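Local coordinates for protein alpha-1,4-endofucoidanase (Mariniflexile fucanivorans, PDB 6DLH) that hydrolyses fucoidan internally with a retaining mechanism as a family 107 glycoside hydrolase, and carries Ig-like domains with bound calcium beside its catalytic domain, at residues Pro593-Ala598 and Thr621-Val625; Tyr654-Leu660 and Asn691-Gly697. All coordinates share one frame; numbering follows the deposited sequence.

Contact 1 of 2, residues Pro593-Ala598 and Thr621-Val625; sequences PTAADA and TVDHV
The methyl group of A598 lies over one face of the H624 imidazole, a CH-pi contact in which CB is 3.7 Å from the ring centroid and 29° off the ring normal. The carbonyl O of A595 approaches the same ring obliquely, 3.5 Å from H624 CE1, while the methyl of A595 stands near ND1 and CE1 alike. ND1 is hydrogen-bonded to Y665, and F667 meets the imidazole edge-to-face, so residues flanking the calcium ligand D666 of the following Ig-like domain help to fix the ring. The contact thus lies at the domain junction, where the 593-598 loop, with its short 3-10 turn, is laid against the end of strand 613-623. Two residues before H624, V622 points into the loop. With CG1 anti to its backbone N (chi1 172°), both methyls face P593: CB of the proline is 3.8 Å from V622 CG1 and 3.9 Å from V622 CG2, and W576 covers this cluster. D597 O comes within 3.2 Å of V622 CB and is hydrogen-bonded to N601. Within the loop, a nearly linear 3.0 Å bond from T594 N to the anti lone pair of D597 OD2 adds to backbone bonds from D597 N and A598 N.

Contact 2 of 2, residues Tyr654-Leu660 and Asn691-Gly697; sequences YNYTLQL and NSWKLSG
Y656 and L695 exchange two backbone hydrogen bonds, one short and one bent: L695 N reaches Y656 O at 2.8 Å, whereas Y656 N meets L695 O at 3.1 Å with an N-H...O angle of only 138°. L658 and W693 form the next such pair, with L658 N 2.7 Å from W693 O and the return bond ending on L658 O. That oxygen also takes a CA-H...O contact from S692 CA at 3.1 Å. Just past one end the pattern continues as L660 N to N691 O, again 2.7 Å and nearly straight at 170°; at the other end Y654 N is held by G697 O. G697 adopts backbone angles that call for glycine.

Strand 654-659 is an edge of the three-stranded antiparallel sheet of this Ig-like domain, and 692-697 is its middle strand. The outward backbone N of Q659 is accordingly met by D663 OD2, whereas K694 and S696 bond to strand 684-689. D689 OD1 accepts from both N691 N and S692 OG, and the buried Y654 ring ends in a hydroxyl bonded to T646 O.

On the face carrying Y654, Y656, L658, W693 and L695, the two leucines meet: CG of L658, anti to its carbonyl carbon (chi1 -65°), lies 3.9 Å from L695 CD1. A serine in place of L658 would probably open a gap beside L695 CD1 and bring a hydroxyl into this apolar layer. Across the other face, N655 OD1 rests 3.6 Å from K694 CD without bonding the amine. Pairing of these strands therefore rests on main-chain bonds and apolar contact on one face, while Y654 OH and S692 OG find their partners outside the pair.

The contacts belong to successive Ig-like domains and approach each other at their junction, with nearest atoms about 6 Å apart. Contact 1 joins a loop to a strand end and is partly buried, with no hydrogen bond crossing it; methyls, a proline and an imidazole do the work. Contact 2 pairs two strands through regular backbone bonds, its apolar face mostly buried and its opposite face largely open to solvent. Both lie near the same calcium site, A595 and L660 having side chains about 6 and 5 Å from that of the ligand D666. L545 links them too, bonding through its backbone to P593 while touching the side chain of L660.

Contact 1 of 2, residues Pro593-Ala598 and Thr621-Val625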
loop_
_atom_site.group_PDB
_atom_site.type_symbol
_atom_site.label_atom_id
_atom_site.label_comp_id
_atom_site.label_asym_id
_atom_site.label_seq_id
_atom_site.Cartn_x
_atom_site.Cartn_y
_atom_site.Cartn_z
ATOM N N PRO A 593 -14.109 -12.914 -18.678
ATOM C CA PRO A 593 -14.853 -13.923 -19.432
ATOM C C PRO A 593 -16.110 -13.326 -20.062
ATOM O O PRO A 593 -16.584 -12.272 -19.643
ATOM C CB PRO A 593 -15.232 -14.972 -18.374
ATOM C CG PRO A 593 -15.196 -14.222 -17.058
ATOM C CD PRO A 593 -14.119 -13.172 -17.229
ATOM N N THR A 594 -16.621 -14.012 -21.087
ATOM C CA THR A 594 -17.887 -13.676 -21.720
ATOM C C THR A 594 -18.881 -14.782 -21.375
ATOM O O THR A 594 -18.506 -15.777 -20.750
ATOM C CB THR A 594 -17.717 -13.515 -23.240
ATOM O OG1 THR A 594 -17.513 -14.805 -23.818
ATOM C CG2 THR A 594 -16.570 -12.605 -23.627
ATOM N N ALA A 595 -20.137 -14.614 -21.807
ATOM C CA ALA A 595 -21.159 -15.626 -21.605
ATOM C C ALA A 595 -20.752 -16.946 -22.267
ATOM O O ALA A 595 -21.159 -18.016 -21.821
ATOM C CB ALA A 595 -22.480 -15.121 -22.122
ATOM N N ALA A 596 -19.919 -16.858 -23.309
ATOM C CA ALA A 596 -19.407 -18.014 -24.027
ATOM C C ALA A 596 -18.475 -18.854 -23.150
ATOM O O ALA A 596 -18.215 -20.010 -23.477
ATOM C CB ALA A 596 -18.702 -17.565 -25.287
ATOM N N ASP A 597 -17.964 -18.276 -22.053
ATOM C CA ASP A 597 -16.994 -18.969 -21.216
ATOM C C ASP A 597 -17.682 -19.647 -20.030
ATOM O O ASP A 597 -17.010 -20.263 -19.202
ATOM C CB ASP A 597 -15.847 -18.050 -20.782
ATOM C CG ASP A 597 -15.001 -17.529 -21.931
ATOM O OD1 ASP A 597 -14.388 -18.358 -22.632
ATOM O OD2 ASP A 597 -14.960 -16.294 -22.115
ATOM N N ALA A 598 -19.017 -19.560 -19.981
ATOM C CA ALA A 598 -19.819 -20.080 -18.881
ATOM C C ALA A 598 -19.500 -21.550 -18.606
ATOM O O ALA A 598 -19.194 -22.309 -19.528
ATOM C CB ALA A 598 -21.284 -19.886 -19.182
ATOM N N THR A 621 -14.844 -21.741 -12.361
ATOM C CA THR A 621 -16.192 -21.742 -12.902
ATOM C C THR A 621 -16.580 -20.313 -13.270
ATOM O O THR A 621 -16.525 -19.424 -12.426
ATOM C CB THR A 621 -17.186 -22.372 -11.917
ATOM O OG1 THR A 621 -16.741 -23.703 -11.654
ATOM C CG2 THR A 621 -18.603 -22.398 -12.444
ATOM N N VAL A 622 -16.965 -20.111 -14.537
ATOM C CA VAL A 622 -17.535 -18.853 -14.995
ATOM C C VAL A 622 -19.056 -18.925 -14.869
ATOM O O VAL A 622 -19.680 -19.811 -15.445
ATOM C CB VAL A 622 -17.125 -18.544 -16.447
ATOM C CG1 VAL A 622 -17.868 -17.335 -17.001
ATOM C CG2 VAL A 622 -15.623 -18.381 -16.605
ATOM N N ASP A 623 -19.642 -17.976 -14.128
ATOM C CA ASP A 623 -21.084 -17.872 -13.972
ATOM C C ASP A 623 -21.626 -16.857 -14.972
ATOM O O ASP A 623 -20.889 -15.986 -15.431
ATOM C CB ASP A 623 -21.468 -17.389 -12.573
ATOM C CG ASP A 623 -21.421 -18.449 -11.483
ATOM O OD1 ASP A 623 -21.252 -19.641 -11.814
ATOM O OD2 ASP A 623 -21.562 -18.067 -10.304
ATOM N N HIS A 624 -22.924 -16.978 -15.282
ATOM C CA HIS A 624 -23.628 -16.017 -16.116
ATOM C C HIS A 624 -23.886 -14.744 -15.314
ATOM O O HIS A 624 -23.977 -14.790 -14.089
ATOM C CB HIS A 624 -24.937 -16.620 -16.658
ATOM C CG HIS A 624 -24.760 -17.526 -17.833
ATOM N ND1 HIS A 624 -24.126 -17.121 -18.995
ATOM C CD2 HIS A 624 -25.136 -18.809 -18.039
ATOM C CE1 HIS A 624 -24.108 -18.115 -19.862
ATOM N NE2 HIS A 624 -24.720 -19.164 -19.298
ATOM N N VAL A 625 -23.993 -13.612 -16.024
ATOM C CA VAL A 625 -24.435 -12.350 -15.450
ATOM C C VAL A 625 -25.816 -12.571 -14.839
ATOM O O VAL A 625 -26.672 -13.189 -15.462
ATOM C CB VAL A 625 -24.458 -11.230 -16.514
ATOM C CG1 VAL A 625 -25.065 -9.937 -15.989
ATOM C CG2 VAL A 625 -23.084 -10.971 -17.116
#

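Contact 2 of 2, residues Tyr654-Leu660 and Asn691-Gly697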
loop_
_atom_site.group_PDB
_atom_site.type_symbol
_atom_site.label_atom_id
_atom_site.label_comp_id
_atom_site.label_asym_id
_atom_site.label_seq_id
_atom_site.Cartn_x
_atom_site.Cartn_y
_atom_site.Cartn_z
ATOM N N TYR A 654 -29.964 14.314 -26.600
ATOM C CA TYR A 654 -30.190 13.171 -25.739
ATOM C C TYR A 654 -29.111 12.137 -26.029
ATOM O O TYR A 654 -28.681 11.993 -27.177
ATOM C CB TYR A 654 -31.572 12.571 -26.011
ATOM C CG TYR A 654 -31.969 11.454 -25.082
ATOM C CD1 TYR A 654 -32.584 11.726 -23.873
ATOM C CD2 TYR A 654 -31.719 10.126 -25.405
ATOM C CE1 TYR A 654 -32.948 10.710 -23.004
ATOM C CE2 TYR A 654 -32.067 9.096 -24.543
ATOM C CZ TYR A 654 -32.688 9.391 -23.340
ATOM O OH TYR A 654 -33.042 8.392 -22.480
ATOM N N ASN A 655 -28.697 11.429 -24.971
ATOM C CA ASN A 655 -27.724 10.352 -25.073
ATOM C C ASN A 655 -28.030 9.305 -24.006
ATOM O O ASN A 655 -28.379 9.656 -22.879
ATOM C CB ASN A 655 -26.282 10.855 -24.941
ATOM C CG ASN A 655 -25.784 11.561 -26.185
ATOM O OD1 ASN A 655 -25.490 10.919 -27.193
ATOM N ND2 ASN A 655 -25.691 12.881 -26.126
ATOM N N TYR A 656 -27.893 8.028 -24.394
ATOM C CA TYR A 656 -28.011 6.891 -23.492
ATOM C C TYR A 656 -27.373 5.663 -24.136
ATOM O O TYR A 656 -27.691 5.327 -25.276
ATOM C CB TYR A 656 -29.476 6.597 -23.171
ATOM C CG TYR A 656 -29.684 5.752 -21.941
ATOM C CD1 TYR A 656 -29.439 4.386 -21.952
ATOM C CD2 TYR A 656 -30.139 6.320 -20.763
ATOM C CE1 TYR A 656 -29.640 3.607 -20.824
ATOM C CE2 TYR A 656 -30.345 5.557 -19.626
ATOM C CZ TYR A 656 -30.095 4.196 -19.654
ATOM O OH TYR A 656 -30.305 3.445 -18.533
ATOM N N THR A 657 -26.483 4.996 -23.387
ATOM C CA THR A 657 -25.751 3.851 -23.904
ATOM C C THR A 657 -26.354 2.561 -23.350
ATOM O O THR A 657 -26.466 2.390 -22.136
ATOM C CB THR A 657 -24.237 3.999 -23.680
ATOM O OG1 THR A 657 -23.737 5.050 -24.508
ATOM C CG2 THR A 657 -23.464 2.737 -23.993
ATOM N N LEU A 658 -26.764 1.673 -24.266
ATOM C CA LEU A 658 -27.174 0.324 -23.915
ATOM C C LEU A 658 -25.931 -0.557 -23.849
ATOM O O LEU A 658 -25.068 -0.487 -24.728
ATOM C CB LEU A 658 -28.162 -0.202 -24.963
ATOM C CG LEU A 658 -29.504 0.530 -25.062
ATOM C CD1 LEU A 658 -30.372 -0.089 -26.150
ATOM C CD2 LEU A 658 -30.240 0.545 -23.729
ATOM N N GLN A 659 -25.866 -1.386 -22.800
ATOM C CA GLN A 659 -24.649 -2.090 -22.427
ATOM C C GLN A 659 -24.919 -3.592 -22.335
ATOM O O GLN A 659 -25.807 -4.023 -21.597
ATOM C CB GLN A 659 -24.157 -1.555 -21.080
ATOM C CG GLN A 659 -22.739 -1.982 -20.723
ATOM C CD GLN A 659 -21.709 -1.009 -21.243
ATOM O OE1 GLN A 659 -21.819 0.202 -21.053
ATOM N NE2 GLN A 659 -20.690 -1.538 -21.902
ATOM N N LEU A 660 -24.133 -4.374 -23.089
ATOM C CA LEU A 660 -24.137 -5.824 -22.968
ATOM C C LEU A 660 -23.783 -6.175 -21.528
ATOM O O LEU A 660 -22.737 -5.768 -21.028
ATOM C CB LEU A 660 -23.118 -6.424 -23.945
ATOM C CG LEU A 660 -22.927 -7.942 -23.882
ATOM C CD1 LEU A 660 -24.150 -8.678 -24.410
ATOM C CD2 LEU A 660 -21.689 -8.367 -24.658
ATOM N N ASN A 691 -19.645 -3.953 -27.253
ATOM C CA ASN A 691 -20.389 -4.261 -26.039
ATOM C C ASN A 691 -21.505 -3.249 -25.777
ATOM O O ASN A 691 -22.288 -3.433 -24.842
ATOM C CB ASN A 691 -19.461 -4.339 -24.821
ATOM C CG ASN A 691 -18.460 -5.475 -24.886
ATOM O OD1 ASN A 691 -18.825 -6.640 -24.757
ATOM N ND2 ASN A 691 -17.192 -5.142 -25.064
ATOM N N SER A 692 -21.575 -2.184 -26.591
ATOM C CA SER A 692 -22.453 -1.060 -26.292
ATOM C C SER A 692 -23.038 -0.430 -27.557
ATOM O O SER A 692 -22.368 -0.344 -28.586
ATOM C CB SER A 692 -21.733 -0.032 -25.452
ATOM O OG SER A 692 -20.565 0.426 -26.115
ATOM N N TRP A 693 -24.294 0.030 -27.441
ATOM C CA TRP A 693 -25.022 0.709 -28.504
ATOM C C TRP A 693 -25.569 2.028 -27.967
ATOM O O TRP A 693 -26.154 2.060 -26.884
ATOM C CB TRP A 693 -26.149 -0.189 -29.046
ATOM C CG TRP A 693 -25.670 -1.426 -29.745
ATOM C CD1 TRP A 693 -25.054 -2.504 -29.174
ATOM C CD2 TRP A 693 -25.768 -1.726 -31.152
ATOM N NE1 TRP A 693 -24.753 -3.444 -30.123
ATOM C CE2 TRP A 693 -25.180 -2.996 -31.347
ATOM C CE3 TRP A 693 -26.292 -1.051 -32.263
ATOM C CZ2 TRP A 693 -25.098 -3.595 -32.604
ATOM C CZ3 TRP A 693 -26.203 -1.639 -33.507
ATOM C CH2 TRP A 693 -25.614 -2.895 -33.673
ATOM N N LYS A 694 -25.377 3.118 -28.725
ATOM C CA LYS A 694 -25.777 4.438 -28.255
ATOM C C LYS A 694 -27.083 4.886 -28.910
ATOM O O LYS A 694 -27.202 4.925 -30.136
ATOM C CB LYS A 694 -24.667 5.478 -28.454
ATOM C CG LYS A 694 -24.984 6.872 -27.919
ATOM C CD LYS A 694 -23.826 7.850 -27.975
ATOM C CE LYS A 694 -23.587 8.446 -29.346
ATOM N NZ LYS A 694 -22.344 9.253 -29.375
ATOM N N LEU A 695 -28.051 5.234 -28.057
ATOM C CA LEU A 695 -29.284 5.884 -28.462
ATOM C C LEU A 695 -29.071 7.391 -28.393
ATOM O O LEU A 695 -28.757 7.926 -27.330
ATOM C CB LEU A 695 -30.398 5.468 -27.497
ATOM C CG LEU A 695 -30.785 3.990 -27.527
ATOM C CD1 LEU A 695 -31.528 3.602 -26.257
ATOM C CD2 LEU A 695 -31.623 3.678 -28.757
ATOM N N SER A 696 -29.247 8.068 -29.533
ATOM C CA SER A 696 -29.065 9.509 -29.562
ATOM C C SER A 696 -30.099 10.181 -30.461
ATOM O O SER A 696 -30.815 9.524 -31.218
ATOM C CB SER A 696 -27.659 9.867 -29.958
ATOM O OG SER A 696 -27.296 9.218 -31.163
ATOM N N GLY A 697 -30.151 11.510 -30.354
ATOM C CA GLY A 697 -31.047 12.346 -31.129
ATOM C C GLY A 697 -31.491 13.542 -30.300
ATOM O O GLY A 697 -31.262 13.574 -29.093
#